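Local coordinates for protein transport protein HOFQ (Aggregatibacter actinomycetemcomitans, PDB 2Y3M) that is a secretin of the competence machinery whose extra-membranous part binds DNA and probably serves DNA uptake, at residues B[12-17]-B[65-70]. Numbering follows the deposited sequence.
Sequences LKQAPL and DLWQEN
Strand 6-14, at the edge of this chain's five-stranded antiparallel sheet, runs beside strand 67-76, with Lys13 and Gln68 a hydrogen-bonded pair at the centre of the paired residues. Lys13 N gives to Gln68 O at 2.9 Å, and Gln68 N returns a bond to Lys13 O. Two residues on, just past the end of strand 6-14, Ala15 N still reaches Leu66 O at 2.8 Å in an almost straight bond (177° at the hydrogen). The two strands tie the sheet to helices 18-26 and 51-63 and the hairpin 31-36/42-48; in 65-70 an Asx turn, Asp65 OD1 accepting from Trp67 N, leads from helix 51-63 into strand 67-76. Gln14 CG sits over one face of the Trp67 six-membered ring in a CH-pi contact, 3.4 Å from Trp67 CZ3, its amide plane turned 46° from the ring. On the same sheet face, Leu12 CB meets Trp67 CE3 at 3.9 Å, while Leu12 CD2 lies against Glu69 CB. The second subunit takes Gln14 NE2 on its own Gln14 OE1, Glu69 OE2 on its Lys62, and extends the sheet beside Leu12 and Lys13. On the opposite face, Gln68 CG sits between its backbone N and carbonyl carbon (chi1 48°), 3.4 Å from Lys13 O, and the extended chain beyond brings OE1 near Ala15 CB.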
loop_
_atom_site.group_PDB
_atom_site.type_symbol
_atom_site.label_atom_id
_atom_site.label_comp_id
_atom_site.label_asym_id
_atom_site.label_seq_id
_atom_site.Cartn_x
_atom_site.Cartn_y
_atom_site.Cartn_z
ATOM N N LEU B 12 -12.627 4.844 -2.954
ATOM C CA LEU B 12 -11.625 3.831 -2.639
ATOM C C LEU B 12 -11.796 3.397 -1.190
ATOM O O LEU B 12 -11.677 4.209 -0.269
ATOM C CB LEU B 12 -10.198 4.359 -2.869
ATOM C CG LEU B 12 -9.728 4.831 -4.256
ATOM C CD1 LEU B 12 -8.233 5.141 -4.226
ATOM C CD2 LEU B 12 -10.025 3.806 -5.338
ATOM N N LYS B 13 -12.096 2.119 -0.996
ATOM C CA LYS B 13 -12.231 1.542 0.338
ATOM C C LYS B 13 -10.966 0.751 0.663
ATOM O O LYS B 13 -10.389 0.119 -0.225
ATOM C CB LYS B 13 -13.469 0.635 0.402
ATOM C CG LYS B 13 -13.985 0.367 1.818
ATOM C CD LYS B 13 -15.156 -0.614 1.844
ATOM C CE LYS B 13 -16.492 0.081 1.568
ATOM N NZ LYS B 13 -17.669 -0.759 1.957
ATOM N N GLN B 14 -10.522 0.800 1.919
ATOM C CA GLN B 14 -9.363 0.007 2.333
ATOM C C GLN B 14 -9.729 -1.464 2.452
ATOM O O GLN B 14 -10.678 -1.823 3.148
ATOM C CB GLN B 14 -8.751 0.518 3.640
ATOM C CG GLN B 14 -7.527 1.407 3.433
ATOM C CD GLN B 14 -6.646 1.516 4.666
ATOM O OE1 GLN B 14 -7.081 1.240 5.783
ATOM N NE2 GLN B 14 -5.397 1.926 4.464
ATOM N N ALA B 15 -8.969 -2.300 1.754
ATOM C CA ALA B 15 -9.201 -3.740 1.718
ATOM C C ALA B 15 -8.952 -4.404 3.076
ATOM O O ALA B 15 -8.153 -3.903 3.872
ATOM C CB ALA B 15 -8.332 -4.375 0.638
ATOM N N PRO B 16 -9.648 -5.526 3.355
ATOM C CA PRO B 16 -9.382 -6.282 4.588
ATOM C C PRO B 16 -7.964 -6.853 4.603
ATOM O O PRO B 16 -7.551 -7.547 3.672
ATOM C CB PRO B 16 -10.428 -7.404 4.552
ATOM C CG PRO B 16 -11.508 -6.887 3.663
ATOM C CD PRO B 16 -10.801 -6.075 2.619
ATOM N N LEU B 17 -7.229 -6.545 5.661
ATOM C CA LEU B 17 -5.805 -6.856 5.733
ATOM C C LEU B 17 -5.492 -8.231 6.347
ATOM O O LEU B 17 -4.675 -8.981 5.808
ATOM C CB LEU B 17 -5.058 -5.724 6.465
ATOM C CG LEU B 17 -5.572 -5.242 7.833
ATOM C CD1 LEU B 17 -4.827 -5.937 8.965
ATOM C CD2 LEU B 17 -5.432 -3.730 7.978
ATOM N N ASP B 65 -1.891 -4.495 -3.026
ATOM C CA ASP B 65 -2.800 -3.386 -3.291
ATOM C C ASP B 65 -3.807 -3.268 -2.145
ATOM O O ASP B 65 -4.608 -4.173 -1.910
ATOM C CB ASP B 65 -3.512 -3.549 -4.638
ATOM C CG ASP B 65 -4.010 -2.219 -5.200
ATOM O OD1 ASP B 65 -4.709 -1.474 -4.476
ATOM O OD2 ASP B 65 -3.695 -1.917 -6.372
ATOM N N LEU B 66 -3.752 -2.137 -1.447
ATOM C CA LEU B 66 -4.555 -1.903 -0.248
ATOM C C LEU B 66 -5.968 -1.369 -0.530
ATOM O O LEU B 66 -6.789 -1.271 0.385
ATOM C CB LEU B 66 -3.810 -0.955 0.708
ATOM C CG LEU B 66 -2.440 -1.375 1.270
ATOM C CD1 LEU B 66 -1.789 -0.213 1.992
ATOM C CD2 LEU B 66 -2.515 -2.599 2.195
ATOM N N TRP B 67 -6.259 -1.045 -1.787
ATOM C CA TRP B 67 -7.499 -0.342 -2.113
ATOM C C TRP B 67 -8.409 -1.096 -3.069
ATOM O O TRP B 67 -7.965 -1.611 -4.097
ATOM C CB TRP B 67 -7.182 1.042 -2.676
ATOM C CG TRP B 67 -6.257 1.815 -1.797
ATOM C CD1 TRP B 67 -4.896 1.862 -1.881
ATOM C CD2 TRP B 67 -6.620 2.632 -0.680
ATOM N NE1 TRP B 67 -4.388 2.666 -0.893
ATOM C CE2 TRP B 67 -5.423 3.155 -0.141
ATOM C CE3 TRP B 67 -7.844 2.982 -0.088
ATOM C CZ2 TRP B 67 -5.410 4.011 0.968
ATOM C CZ3 TRP B 67 -7.832 3.837 1.011
ATOM C CH2 TRP B 67 -6.616 4.339 1.530
ATOM N N GLN B 68 -9.686 -1.159 -2.716
ATOM C CA GLN B 68 -10.703 -1.655 -3.631
ATOM C C GLN B 68 -11.574 -0.504 -4.113
ATOM O O GLN B 68 -11.913 0.409 -3.354
ATOM C CB GLN B 68 -11.537 -2.784 -3.012
ATOM C CG GLN B 68 -12.065 -2.526 -1.606
ATOM C CD GLN B 68 -12.372 -3.817 -0.853
ATOM O OE1 GLN B 68 -11.702 -4.838 -1.038
ATOM N NE2 GLN B 68 -13.387 -3.774 0.005
ATOM N N GLU B 69 -11.908 -0.542 -5.394
ATOM C CA GLU B 69 -12.665 0.533 -6.011
ATOM C C GLU B 69 -14.068 0.089 -6.396
ATOM O O GLU B 69 -14.263 -0.986 -6.972
ATOM C CB GLU B 69 -11.916 1.124 -7.215
ATOM C CG GLU B 69 -11.032 0.145 -7.987
ATOM C CD GLU B 69 -10.473 0.733 -9.277
ATOM O OE1 GLU B 69 -11.167 1.543 -9.929
ATOM O OE2 GLU B 69 -9.337 0.371 -9.648
ATOM N N ASN B 70 -15.040 0.922 -6.041
ATOM C CA ASN B 70 -16.419 0.743 -6.456
ATOM C C ASN B 70 -16.613 1.424 -7.811
ATOM O O ASN B 70 -15.670 2.010 -8.346
ATOM C CB ASN B 70 -17.359 1.314 -5.389
ATOM C CG ASN B 70 -17.245 0.579 -4.053
ATOM O OD1 ASN B 70 -17.037 1.197 -3.006
ATOM N ND2 ASN B 70 -17.366 -0.748 -4.091
#